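Local atomic coordinates of toxin protein (PDB entry 6AQK), a protein that probably acts as an ADP-ribosyltransferase toxin, as the C-terminal toxic domain of an RHS protein from an insect-associated Yersinia. Residues S115-F120 with Y220-R225; K21-E26 with E184-L189; T34-K39 with A59-N64. All blocks are in the same frame, centred on the assembly; numbering follows the deposited sequence.

The three contacts tie different parts of a single compact chain together. Interaction 1 packs helix 115-124 on the central five-stranded sheet. Interaction 2 joins the short helix 19-23 to strand 184-187 through water, and interaction 3 packs helices 27-39 and 51-63. Interactions 2 and 3 have centres about 17 Å apart, and helix 27-39 directly follows helix 19-23. Interaction 1 lies about 23 Å from each of the others, centre to centre, and on the opposite side of the chain's centre from interaction 2. No two contacts touch. Platinum ions lie near all three, the closest being about 5 Å from the side chain of Trp116. Interaction 2 includes Glu184, probably the catalytic glutamate of the Glu-X-Glu motif.

Interaction 1: residues S115-F120 with Y220-R225; sequences SWLAEF and YIIKAR
This is an apolar helix-on-sheet contact, in which Trp116, Leu117 and Phe120 of helix 115-124 cover Tyr220 and Ile222 of the internal strand 220-226. The axes of the two short segments pass 10.9 Å apart, with their directions at 143°. Side chains fill the gap, and no hydrogen bond crosses it.

Ile222 points toward the helix, and its extended CG1 branch (chi2 169°) carries CD1 forward. Leu117 meets this methyl with both branches: CD1 and CD2 of Leu117 each lie 4.1 Å from CD1 of Ile222. The two side chains run at about a right angle. Trp116 closes on the same methyl with the six-membered part of its indole, CZ3 lying 4.3 Å from Ile222 CD1. One methyl is thus held by two residues of the helix.

The second group is aromatic. Phe120 has CG anti to its backbone N (chi1 179°), which sends the ring out from the helix to Tyr220. The rings meet at their edges, with CE2 of Phe120 3.7 Å from CD1 of Tyr220. Neither ring covers the face of the other, so this is not a stack.

The contact is largely buried. Strand 220-226 lies between strands 161-167 and 192-200, and its Tyr220 and Ile222 form backbone hydrogen bonds with Met162 of the former. Ile221 points away from the helix and packs against Leu201 and Tyr207. Trp116 continues across the sheet to Ile195 and Leu198 of strand 192-200, then to Met135 and Leu137 of the outer strand 131-140, while Phe120 also touches Leu198.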
ATOM      1  N   SER A 115     -13.410  -3.904  -0.296  1.00 40.13           N
ATOM      2  CA  SER A 115     -14.877  -3.872  -0.604  1.00 38.92           C
ATOM      3  C   SER A 115     -15.616  -2.750   0.150  1.00 33.85           C
ATOM      4  O   SER A 115     -16.602  -2.175  -0.347  1.00 32.87           O
ATOM      5  CB  SER A 115     -15.508  -5.249  -0.302  1.00 41.04           C
ATOM      6  OG  SER A 115     -15.433  -5.588   1.052  1.00 37.44           O
ATOM      7  N   TRP A 116     -15.118  -2.448   1.341  1.00 33.45           N
ATOM      8  CA  TRP A 116     -15.627  -1.323   2.176  1.00 36.94           C
ATOM      9  C   TRP A 116     -15.399   0.025   1.514  1.00 37.38           C
ATOM     10  O   TRP A 116     -16.266   0.911   1.579  1.00 34.97           O
ATOM     11  CB  TRP A 116     -15.029  -1.339   3.566  1.00 36.13           C
ATOM     12  CG  TRP A 116     -13.503  -1.632   3.646  1.00 37.43           C
ATOM     13  CD1 TRP A 116     -12.914  -2.864   3.741  1.00 40.05           C
ATOM     14  CD2 TRP A 116     -12.419  -0.676   3.608  1.00 31.46           C
ATOM     15  NE1 TRP A 116     -11.521  -2.737   3.776  1.00 37.77           N
ATOM     16  CE2 TRP A 116     -11.214  -1.393   3.702  1.00 35.87           C
ATOM     17  CE3 TRP A 116     -12.354   0.724   3.532  1.00 33.73           C
ATOM     18  CZ2 TRP A 116      -9.984  -0.764   3.691  1.00 33.91           C
ATOM     19  CZ3 TRP A 116     -11.154   1.325   3.510  1.00 30.64           C
ATOM     20  CH2 TRP A 116      -9.973   0.603   3.607  1.00 33.22           C
ATOM     21  N   LEU A 117     -14.278   0.138   0.804  1.00 32.45           N
ATOM     22  CA  LEU A 117     -13.992   1.345   0.079  1.00 34.83           C
ATOM     23  C   LEU A 117     -14.875   1.472  -1.161  1.00 33.08           C
ATOM     24  O   LEU A 117     -15.504   2.526  -1.390  1.00 32.02           O
ATOM     25  CB  LEU A 117     -12.505   1.399  -0.273  1.00 33.58           C
ATOM     26  CG  LEU A 117     -12.033   2.627  -1.036  1.00 34.08           C
ATOM     27  CD1 LEU A 117     -12.277   3.873  -0.185  1.00 31.71           C
ATOM     28  CD2 LEU A 117     -10.557   2.442  -1.451  1.00 31.52           C
ATOM     29  N   ALA A 118     -14.988   0.380  -1.907  1.00 32.95           N
ATOM     30  CA  ALA A 118     -15.848   0.335  -3.112  1.00 39.16           C
ATOM     31  C   ALA A 118     -17.297   0.781  -2.765  1.00 38.56           C
ATOM     32  O   ALA A 118     -17.902   1.618  -3.432  1.00 36.49           O
ATOM     33  CB  ALA A 118     -15.847  -1.080  -3.718  1.00 40.26           C
ATOM     34  N   GLU A 119     -17.796   0.234  -1.684  1.00 38.31           N
ATOM     35  CA  GLU A 119     -19.142   0.557  -1.171  1.00 42.54           C
ATOM     36  C   GLU A 119     -19.306   2.018  -0.873  1.00 41.63           C
ATOM     37  O   GLU A 119     -20.295   2.667  -1.322  1.00 37.51           O
ATOM     38  CB  GLU A 119     -19.414  -0.269   0.085  1.00 43.19           C
ATOM     39  CG  GLU A 119     -20.736   0.005   0.818  1.00 57.98           C
ATOM     40  CD  GLU A 119     -21.915  -0.710   0.196  1.00 70.81           C
ATOM     41  OE1 GLU A 119     -22.496  -1.606   0.857  1.00 87.33           O
ATOM     42  OE2 GLU A 119     -22.243  -0.406  -0.969  1.00 79.51           O
ATOM     43  N   PHE A 120     -18.318   2.551  -0.147  1.00 39.58           N
ATOM     44  CA  PHE A 120     -18.372   3.928   0.289  1.00 35.78           C
ATOM     45  C   PHE A 120     -18.307   4.805  -0.925  1.00 35.24           C
ATOM     46  O   PHE A 120     -19.067   5.766  -1.016  1.00 35.33           O
ATOM     47  CB  PHE A 120     -17.264   4.236   1.303  1.00 37.62           C
ATOM     48  CG  PHE A 120     -17.267   5.668   1.760  1.00 36.49           C
ATOM     49  CD1 PHE A 120     -18.179   6.068   2.754  1.00 36.53           C
ATOM     50  CD2 PHE A 120     -16.375   6.616   1.228  1.00 36.70           C
ATOM     51  CE1 PHE A 120     -18.227   7.413   3.185  1.00 39.54           C
ATOM     52  CE2 PHE A 120     -16.399   7.967   1.690  1.00 34.06           C
ATOM     53  CZ  PHE A 120     -17.342   8.342   2.672  1.00 33.90           C
ATOM     54  N   TYR A 220     -11.506  11.038  -1.904  1.00 29.46           N
ATOM     55  CA  TYR A 220     -11.697  10.135  -0.773  1.00 32.62           C
ATOM     56  C   TYR A 220     -10.457  10.150   0.143  1.00 32.81           C
ATOM     57  O   TYR A 220      -9.323  10.129  -0.335  1.00 29.92           O
ATOM     58  CB  TYR A 220     -11.924   8.676  -1.216  1.00 33.33           C
ATOM     59  CG  TYR A 220     -13.159   8.610  -2.022  1.00 34.73           C
ATOM     60  CD1 TYR A 220     -14.383   8.598  -1.388  1.00 40.20           C
ATOM     61  CD2 TYR A 220     -13.118   8.716  -3.403  1.00 38.92           C
ATOM     62  CE1 TYR A 220     -15.558   8.627  -2.110  1.00 41.39           C
ATOM     63  CE2 TYR A 220     -14.296   8.769  -4.171  1.00 37.42           C
ATOM     64  CZ  TYR A 220     -15.518   8.732  -3.487  1.00 45.07           C
ATOM     65  OH  TYR A 220     -16.746   8.783  -4.137  1.00 44.98           O
ATOM     66  N   ILE A 221     -10.725  10.238   1.439  1.00 27.90           N
ATOM     67  CA  ILE A 221      -9.731  10.134   2.486  1.00 31.28           C
ATOM     68  C   ILE A 221      -9.989   8.919   3.349  1.00 32.50           C
ATOM     69  O   ILE A 221     -11.100   8.711   3.878  1.00 33.12           O
ATOM     70  CB  ILE A 221      -9.685  11.380   3.394  1.00 32.76           C
ATOM     71  CG1 ILE A 221      -9.640  12.687   2.543  1.00 29.20           C
ATOM     72  CG2 ILE A 221      -8.493  11.263   4.368  1.00 32.33           C
ATOM     73  CD1 ILE A 221      -8.392  12.916   1.664  1.00 30.11           C
ATOM     74  N   ILE A 222      -8.969   8.098   3.466  1.00 27.46           N
ATOM     75  CA  ILE A 222      -9.007   6.977   4.404  1.00 29.44           C
ATOM     76  C   ILE A 222      -8.133   7.351   5.590  1.00 26.47           C
ATOM     77  O   ILE A 222      -6.966   7.491   5.459  1.00 26.39           O
ATOM     78  CB  ILE A 222      -8.528   5.673   3.778  1.00 27.65           C
ATOM     79  CG1 ILE A 222      -9.271   5.389   2.460  1.00 29.15           C
ATOM     80  CG2 ILE A 222      -8.676   4.574   4.793  1.00 28.15           C
ATOM     81  CD1 ILE A 222      -8.634   4.238   1.693  1.00 29.67           C
ATOM     82  N   LYS A 223      -8.720   7.471   6.782  1.00 24.79           N
ATOM     83  CA  LYS A 223      -7.978   7.618   8.018  1.00 26.65           C
ATOM     84  C   LYS A 223      -7.810   6.242   8.668  1.00 29.44           C
ATOM     85  O   LYS A 223      -8.772   5.513   8.851  1.00 31.23           O
ATOM     86  CB  LYS A 223      -8.743   8.513   8.999  1.00 29.48           C
ATOM     87  CG  LYS A 223      -8.929   9.908   8.416  1.00 30.75           C
ATOM     88  CD  LYS A 223      -9.392  10.956   9.421  1.00 38.53           C
ATOM     89  CE  LYS A 223      -8.323  11.334  10.436  1.00 44.90           C
ATOM     90  NZ  LYS A 223      -9.003  12.160  11.498  1.00 51.62           N
ATOM     91  N   ALA A 224      -6.579   5.949   9.052  1.00 28.88           N
ATOM     92  CA  ALA A 224      -6.212   4.691   9.646  1.00 30.98           C
ATOM     93  C   ALA A 224      -5.060   4.837  10.607  1.00 29.36           C
ATOM     94  O   ALA A 224      -4.258   5.769  10.509  1.00 32.34           O
ATOM     95  CB  ALA A 224      -5.838   3.709   8.556  1.00 32.90           C
ATOM     96  N   ARG A 225      -4.956   3.883  11.539  1.00 29.55           N
ATOM     97  CA  ARG A 225      -3.898   3.826  12.504  1.00 33.74           C
ATOM     98  C   ARG A 225      -3.019   2.705  12.183  1.00 30.63           C
ATOM     99  O   ARG A 225      -3.514   1.622  11.882  1.00 30.14           O
ATOM    100  CB  ARG A 225      -4.464   3.595  13.899  1.00 36.41           C
ATOM    101  CG  ARG A 225      -5.614   4.522  14.247  1.00 44.95           C
ATOM    102  CD  ARG A 225      -6.234   4.246  15.642  1.00 55.80           C
ATOM    103  NE  ARG A 225      -5.286   4.350  16.751  1.00 65.78           N
ATOM    104  CZ  ARG A 225      -4.758   5.484  17.228  1.00 72.70           C
ATOM    105  NH1 ARG A 225      -5.049   6.661  16.689  1.00 78.94           N
ATOM    106  NH2 ARG A 225      -3.910   5.440  18.257  1.00 77.28           N
TER

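Interaction 2: residues K21-E26 with E184-L189; sequences KQQGGE and EVTFPL
Gln23 and Thr186 are the closest backbone pair, yet their CA atoms are 10.1 Å apart. Gln23 is the last residue of helix 19-23, and Gly24 is the first to leave the helical conformation. Thr186 lies in strand 184-187, two residues after Glu184, and both side chains point toward the helix end.

The side chains meet around one water molecule. Gln23 reaches out with an extended chain, and its NE2 donates to the water at 2.6 Å. The water donates to OE1 of Glu184 at 2.7 Å. It is also hydrogen-bonded to OG1 of Thr186 at 2.8 Å. No direct hydrogen bond crosses: NE2 of Gln23 stays 3.8 Å from both OE1 of Glu184 and OG1 of Thr186. The amide and carboxylate planes are 50° apart. The other end of the amide, OE1 of Gln23, accepts a hydrogen bond from the backbone N of Leu178, which helps to fix its rotation.

Strand 184-187 pairs with strand 145-148. Glu184 is the second glutamate of a Glu-Gly-Glu sequence, matching the Glu-X-Glu motif of arginine-specific ADP-ribosyltransferases, and is probably the catalytic glutamate. Gln23 and Thr186 hold the water that binds its OE1, and would probably help to position this carboxylate.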
ATOM      1  N   LYS A  21      15.264  -4.618  -3.512  1.00 31.77           N
ATOM      2  CA  LYS A  21      14.768  -5.494  -4.594  1.00 35.32           C
ATOM      3  C   LYS A  21      13.285  -5.321  -4.964  1.00 36.14           C
ATOM      4  O   LYS A  21      12.930  -5.394  -6.130  1.00 34.01           O
ATOM      5  CB  LYS A  21      15.084  -6.986  -4.358  1.00 37.52           C
ATOM      6  CG  LYS A  21      16.585  -7.334  -4.349  1.00 41.66           C
ATOM      7  CD  LYS A  21      16.802  -8.764  -3.874  1.00 40.89           C
ATOM      8  N   GLN A  22      12.428  -5.061  -3.981  1.00 32.72           N
ATOM      9  CA  GLN A  22      11.025  -4.872  -4.219  1.00 34.34           C
ATOM     10  C   GLN A  22      10.691  -3.464  -4.745  1.00 35.54           C
ATOM     11  O   GLN A  22       9.661  -3.263  -5.381  1.00 34.58           O
ATOM     12  CB  GLN A  22      10.337  -5.057  -2.849  1.00 33.95           C
ATOM     13  CG  GLN A  22       8.848  -5.014  -2.883  1.00 34.96           C
ATOM     14  CD  GLN A  22       8.224  -3.680  -2.658  1.00 30.43           C
ATOM     15  OE1 GLN A  22       8.853  -2.712  -2.276  1.00 43.39           O
ATOM     16  NE2 GLN A  22       6.907  -3.618  -2.939  1.00 40.85           N
ATOM     17  N   GLN A  23      11.516  -2.471  -4.393  1.00 34.96           N
ATOM     18  CA  GLN A  23      11.217  -1.034  -4.666  1.00 37.32           C
ATOM     19  C   GLN A  23      11.747  -0.490  -5.986  1.00 36.40           C
ATOM     20  O   GLN A  23      11.291   0.562  -6.412  1.00 39.00           O
ATOM     21  CB  GLN A  23      11.882  -0.174  -3.608  1.00 37.03           C
ATOM     22  CG  GLN A  23      11.273  -0.320  -2.253  1.00 40.47           C
ATOM     23  CD  GLN A  23      12.135   0.327  -1.233  1.00 40.76           C
ATOM     24  OE1 GLN A  23      13.376   0.141  -1.211  1.00 45.61           O
ATOM     25  NE2 GLN A  23      11.526   1.099  -0.382  1.00 48.47           N
ATOM     26  N   GLY A  24      12.672  -1.193  -6.600  1.00 38.63           N
ATOM     27  CA  GLY A  24      13.346  -0.745  -7.826  1.00 43.43           C
ATOM     28  C   GLY A  24      12.615  -1.173  -9.076  1.00 45.02           C
ATOM     29  O   GLY A  24      11.372  -1.310  -9.086  1.00 40.55           O
ATOM     30  N   GLY A  25      13.374  -1.362 -10.152  1.00 42.25           N
ATOM     31  CA  GLY A  25      12.787  -1.701 -11.449  1.00 41.47           C
ATOM     32  C   GLY A  25      12.109  -3.077 -11.495  1.00 41.51           C
ATOM     33  O   GLY A  25      11.332  -3.333 -12.400  1.00 39.81           O
ATOM     34  N   GLU A  26      12.345  -3.948 -10.506  1.00 35.35           N
ATOM     35  CA  GLU A  26      11.603  -5.215 -10.441  1.00 34.38           C
ATOM     36  C   GLU A  26      10.324  -5.140  -9.647  1.00 32.79           C
ATOM     37  O   GLU A  26       9.630  -6.155  -9.493  1.00 31.42           O
ATOM     38  CB  GLU A  26      12.491  -6.257  -9.864  1.00 40.84           C
ATOM     39  CG  GLU A  26      13.681  -6.421 -10.782  1.00 47.67           C
ATOM     40  CD  GLU A  26      14.096  -7.841 -10.813  1.00 56.83           C
ATOM     41  OE1 GLU A  26      14.688  -8.238  -9.820  1.00 51.98           O
ATOM     42  OE2 GLU A  26      13.756  -8.565 -11.778  1.00 62.69           O
ATOM     43  N   GLU A 184      10.182   8.729   2.103  1.00 30.66           N
ATOM     44  CA  GLU A 184       9.263   7.572   2.001  1.00 29.88           C
ATOM     45  C   GLU A 184       9.409   6.749   3.277  1.00 32.60           C
ATOM     46  O   GLU A 184      10.554   6.479   3.711  1.00 31.34           O
ATOM     47  CB  GLU A 184       9.569   6.785   0.755  1.00 35.22           C
ATOM     48  CG  GLU A 184       8.715   5.547   0.565  1.00 40.87           C
ATOM     49  CD  GLU A 184       8.712   5.074  -0.907  1.00 45.38           C
ATOM     50  OE1 GLU A 184       9.320   4.033  -1.247  1.00 43.73           O
ATOM     51  OE2 GLU A 184       8.097   5.745  -1.721  1.00 40.53           O
ATOM     52  N   VAL A 185       8.266   6.363   3.878  1.00 29.27           N
ATOM     53  CA  VAL A 185       8.223   5.441   4.998  1.00 29.52           C
ATOM     54  C   VAL A 185       7.477   4.197   4.540  1.00 30.93           C
ATOM     55  O   VAL A 185       6.352   4.303   4.106  1.00 30.08           O
ATOM     56  CB  VAL A 185       7.473   6.091   6.193  1.00 28.55           C
ATOM     57  CG1 VAL A 185       7.250   5.091   7.302  1.00 30.11           C
ATOM     58  CG2 VAL A 185       8.173   7.360   6.670  1.00 32.79           C
ATOM     59  N   THR A 186       8.075   3.036   4.691  1.00 27.87           N
ATOM     60  CA  THR A 186       7.470   1.805   4.238  1.00 26.52           C
ATOM     61  C   THR A 186       6.987   0.863   5.315  1.00 29.15           C
ATOM     62  O   THR A 186       7.610   0.753   6.429  1.00 31.13           O
ATOM     63  CB  THR A 186       8.544   1.082   3.377  1.00 29.31           C
ATOM     64  OG1 THR A 186       9.131   2.039   2.482  1.00 33.31           O
ATOM     65  CG2 THR A 186       7.954  -0.106   2.554  1.00 30.13           C
ATOM     66  N   PHE A 187       5.926   0.116   4.996  1.00 28.16           N
ATOM     67  CA  PHE A 187       5.303  -0.793   5.945  1.00 28.00           C
ATOM     68  C   PHE A 187       5.360  -2.151   5.369  1.00 25.47           C
ATOM     69  O   PHE A 187       5.386  -2.300   4.149  1.00 27.61           O
ATOM     70  CB  PHE A 187       3.894  -0.378   6.271  1.00 30.11           C
ATOM     71  CG  PHE A 187       3.831   0.893   7.055  1.00 27.91           C
ATOM     72  CD1 PHE A 187       4.000   2.121   6.426  1.00 27.09           C
ATOM     73  CD2 PHE A 187       3.767   0.850   8.431  1.00 26.88           C
ATOM     74  CE1 PHE A 187       3.942   3.293   7.152  1.00 28.92           C
ATOM     75  CE2 PHE A 187       3.693   2.018   9.171  1.00 27.84           C
ATOM     76  CZ  PHE A 187       3.814   3.239   8.532  1.00 27.64           C
ATOM     77  N   PRO A 188       5.449  -3.172   6.225  1.00 28.06           N
ATOM     78  CA  PRO A 188       5.628  -4.493   5.705  1.00 28.66           C
ATOM     79  C   PRO A 188       4.382  -5.196   5.202  1.00 28.91           C
ATOM     80  O   PRO A 188       3.247  -4.832   5.531  1.00 27.82           O
ATOM     81  CB  PRO A 188       6.247  -5.235   6.919  1.00 30.91           C
ATOM     82  CG  PRO A 188       5.521  -4.608   8.045  1.00 30.75           C
ATOM     83  CD  PRO A 188       5.485  -3.169   7.685  1.00 29.63           C
ATOM     84  N   LEU A 189       4.592  -6.208   4.374  1.00 28.46           N
ATOM     85  CA  LEU A 189       3.482  -7.097   3.993  1.00 28.94           C
ATOM     86  C   LEU A 189       2.747  -7.613   5.259  1.00 29.19           C
ATOM     87  O   LEU A 189       3.398  -7.993   6.255  1.00 29.48           O
ATOM     88  CB  LEU A 189       4.020  -8.267   3.191  1.00 28.82           C
ATOM     89  CG  LEU A 189       2.940  -9.190   2.551  1.00 30.65           C
ATOM     90  CD1 LEU A 189       1.973  -8.399   1.656  1.00 33.38           C
ATOM     91  CD2 LEU A 189       3.621 -10.288   1.757  1.00 29.21           C
TER
HETATM   92  O   HOH W   1       8.933   1.538  -0.221  1.00 54.72           O

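Interaction 3: residues T34-K39 with A59-N64; sequences TIALQK and AEIGRN
Ile61 buries the most surface in this contact, followed by Ile35 and then Ala36. It lies near the C-terminal end of helix 51-63 and points toward helix 27-39. The backbones come close, with the CA atoms of Ala36 and Ile61 7.4 Å apart.

The tip of Ile61 does most of the touching. Its CG1 is anti to the carbonyl carbon (chi1 -62°), and the nearly extended chain beyond puts CD1 against the other helix. There CD1 of Ile61 lies 3.8 Å from CG2 of Ile35. It also reaches the backbone, 3.8 Å from N of Ala36, and the small side chain, 3.9 Å from CB of Ala36. The methyl therefore rests on main-chain atoms, an approach that the short side chain of Ala36 allows. Ile35 answers with its CG2 branch, which also meets CG2 of Ile61 at 4.0 Å. The two isoleucines approach at a slant.

No hydrogen bond links the segments. Phe54, earlier in helix 51-63, extends the apolar contact to Ala36 and Leu37. The arrangement is that of two successive helices, joined by a connection of some eleven residues, packing through apolar side chains in the helical N-terminal part of the domain.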
ATOM      1  N   THR A  34       2.128 -10.188  -5.089  1.00 28.76           N
ATOM      2  CA  THR A  34       1.300  -9.993  -3.918  1.00 31.28           C
ATOM      3  C   THR A  34      -0.157  -9.843  -4.349  1.00 34.53           C
ATOM      4  O   THR A  34      -1.066 -10.244  -3.586  1.00 35.89           O
ATOM      5  CB  THR A  34       1.788  -8.875  -2.971  1.00 29.42           C
ATOM      6  OG1 THR A  34       1.807  -7.584  -3.618  1.00 31.92           O
ATOM      7  CG2 THR A  34       3.174  -9.201  -2.408  1.00 33.70           C
ATOM      8  N   ILE A  35      -0.377  -9.297  -5.535  1.00 33.92           N
ATOM      9  CA  ILE A  35      -1.716  -9.313  -6.106  1.00 34.11           C
ATOM     10  C   ILE A  35      -2.182 -10.745  -6.292  1.00 34.75           C
ATOM     11  O   ILE A  35      -3.339 -11.081  -5.926  1.00 35.72           O
ATOM     12  CB  ILE A  35      -1.802  -8.488  -7.351  1.00 33.83           C
ATOM     13  CG1 ILE A  35      -1.653  -6.987  -6.957  1.00 31.08           C
ATOM     14  CG2 ILE A  35      -3.107  -8.736  -8.080  1.00 38.69           C
ATOM     15  CD1 ILE A  35      -1.507  -6.093  -8.142  1.00 38.42           C
ATOM     16  N   ALA A  36      -1.327 -11.590  -6.843  1.00 30.99           N
ATOM     17  CA  ALA A  36      -1.731 -13.022  -6.981  1.00 30.27           C
ATOM     18  C   ALA A  36      -2.087 -13.662  -5.693  1.00 31.34           C
ATOM     19  O   ALA A  36      -3.081 -14.407  -5.651  1.00 38.13           O
ATOM     20  CB  ALA A  36      -0.708 -13.823  -7.679  1.00 32.60           C
ATOM     21  N   LEU A  37      -1.348 -13.369  -4.618  1.00 33.32           N
ATOM     22  CA  LEU A  37      -1.674 -13.899  -3.270  1.00 33.31           C
ATOM     23  C   LEU A  37      -3.085 -13.470  -2.849  1.00 34.87           C
ATOM     24  O   LEU A  37      -3.777 -14.269  -2.247  1.00 34.86           O
ATOM     25  CB  LEU A  37      -0.711 -13.385  -2.232  1.00 31.63           C
ATOM     26  CG  LEU A  37       0.788 -13.750  -2.255  1.00 32.26           C
ATOM     27  CD1 LEU A  37       1.516 -12.936  -1.174  1.00 32.97           C
ATOM     28  CD2 LEU A  37       0.950 -15.217  -2.011  1.00 36.15           C
ATOM     29  N   GLN A  38      -3.462 -12.216  -3.137  1.00 32.88           N
ATOM     30  CA  GLN A  38      -4.813 -11.732  -2.809  1.00 36.84           C
ATOM     31  C   GLN A  38      -5.860 -12.487  -3.593  1.00 40.66           C
ATOM     32  O   GLN A  38      -6.865 -12.959  -3.021  1.00 41.04           O
ATOM     33  CB  GLN A  38      -5.040 -10.245  -3.119  1.00 40.07           C
ATOM     34  CG  GLN A  38      -4.131  -9.271  -2.411  1.00 43.90           C
ATOM     35  CD  GLN A  38      -4.415  -7.834  -2.833  1.00 48.17           C
ATOM     36  OE1 GLN A  38      -3.548  -7.142  -3.358  1.00 52.40           O
ATOM     37  NE2 GLN A  38      -5.650  -7.383  -2.609  1.00 42.38           N
ATOM     38  N   LYS A  39      -5.634 -12.597  -4.895  1.00 35.77           N
ATOM     39  CA  LYS A  39      -6.632 -13.156  -5.830  1.00 39.86           C
ATOM     40  C   LYS A  39      -6.857 -14.627  -5.537  1.00 38.78           C
ATOM     41  O   LYS A  39      -7.939 -15.153  -5.789  1.00 39.15           O
ATOM     42  CB  LYS A  39      -6.259 -12.987  -7.328  1.00 39.03           C
ATOM     43  CG  LYS A  39      -6.283 -11.583  -7.967  1.00 42.99           C
ATOM     44  CD  LYS A  39      -7.171 -10.605  -7.252  1.00 52.52           C
ATOM     45  CE  LYS A  39      -7.102  -9.204  -7.854  1.00 59.51           C
ATOM     46  NZ  LYS A  39      -7.564  -9.142  -9.275  1.00 57.28           N
ATOM     47  N   ALA A  59       1.586 -14.772 -13.688  1.00 36.61           N
ATOM     48  CA  ALA A  59       2.031 -14.383 -15.058  1.00 38.12           C
ATOM     49  C   ALA A  59       0.983 -13.503 -15.740  1.00 37.55           C
ATOM     50  O   ALA A  59       1.292 -12.475 -16.374  1.00 38.47           O
ATOM     51  CB  ALA A  59       2.361 -15.635 -15.890  1.00 39.82           C
ATOM     52  N   GLU A  60      -0.267 -13.879 -15.565  1.00 42.66           N
ATOM     53  CA  GLU A  60      -1.383 -13.135 -16.142  1.00 45.73           C
ATOM     54  C   GLU A  60      -1.378 -11.718 -15.642  1.00 38.84           C
ATOM     55  O   GLU A  60      -1.416 -10.782 -16.454  1.00 42.49           O
ATOM     56  CB  GLU A  60      -2.667 -13.862 -15.790  1.00 50.82           C
ATOM     57  CG  GLU A  60      -4.008 -13.259 -16.181  1.00 58.97           C
ATOM     58  CD  GLU A  60      -5.141 -14.124 -15.600  1.00 61.26           C
ATOM     59  OE1 GLU A  60      -5.032 -15.378 -15.623  1.00 59.81           O
ATOM     60  OE2 GLU A  60      -6.089 -13.562 -15.039  1.00 68.42           O
ATOM     61  N   ILE A  61      -1.247 -11.547 -14.317  1.00 36.98           N
ATOM     62  CA  ILE A  61      -1.251 -10.187 -13.749  1.00 34.16           C
ATOM     63  C   ILE A  61      -0.008  -9.375 -14.210  1.00 36.11           C
ATOM     64  O   ILE A  61      -0.080  -8.186 -14.599  1.00 33.57           O
ATOM     65  CB  ILE A  61      -1.296 -10.261 -12.249  1.00 35.35           C
ATOM     66  CG1 ILE A  61      -2.574 -10.949 -11.790  1.00 39.22           C
ATOM     67  CG2 ILE A  61      -1.166  -8.881 -11.578  1.00 34.31           C
ATOM     68  CD1 ILE A  61      -2.351 -11.622 -10.459  1.00 39.34           C
ATOM     69  N   GLY A  62       1.142 -10.047 -14.228  1.00 33.29           N
ATOM     70  CA  GLY A  62       2.411  -9.376 -14.507  1.00 37.96           C
ATOM     71  C   GLY A  62       2.518  -8.893 -15.948  1.00 37.38           C
ATOM     72  O   GLY A  62       3.068  -7.827 -16.211  1.00 36.15           O
ATOM     73  N   ARG A  63       1.837  -9.576 -16.854  1.00 41.93           N
ATOM     74  CA  ARG A  63       1.772  -9.079 -18.250  1.00 42.50           C
ATOM     75  C   ARG A  63       1.007  -7.786 -18.457  1.00 41.22           C
ATOM     76  O   ARG A  63       1.218  -7.090 -19.427  1.00 44.06           O
ATOM     77  CB  ARG A  63       1.204 -10.196 -19.124  1.00 47.90           C
ATOM     78  CG  ARG A  63       2.255 -11.226 -19.463  1.00 51.74           C
ATOM     79  CD  ARG A  63       1.756 -12.128 -20.586  1.00 59.18           C
ATOM     80  NE  ARG A  63       0.576 -12.902 -20.167  1.00 60.51           N
ATOM     81  CZ  ARG A  63       0.602 -14.113 -19.592  1.00 60.69           C
ATOM     82  NH1 ARG A  63      -0.558 -14.698 -19.265  1.00 58.24           N
ATOM     83  NH2 ARG A  63       1.762 -14.750 -19.332  1.00 59.20           N
ATOM     84  N   ASN A  64       0.125  -7.444 -17.525  1.00 42.47           N
ATOM     85  CA  ASN A  64      -0.647  -6.199 -17.579  1.00 41.69           C
ATOM     86  C   ASN A  64      -0.039  -5.037 -16.814  1.00 48.54           C
ATOM     87  O   ASN A  64      -0.657  -3.985 -16.694  1.00 48.11           O
ATOM     88  CB  ASN A  64      -2.099  -6.489 -17.094  1.00 42.23           C
ATOM     89  CG  ASN A  64      -2.794  -7.447 -18.023  1.00 44.91           C
ATOM     90  OD1 ASN A  64      -2.586  -7.380 -19.231  1.00 40.35           O
ATOM     91  ND2 ASN A  64      -3.553  -8.392 -17.477  1.00 41.28           N
TER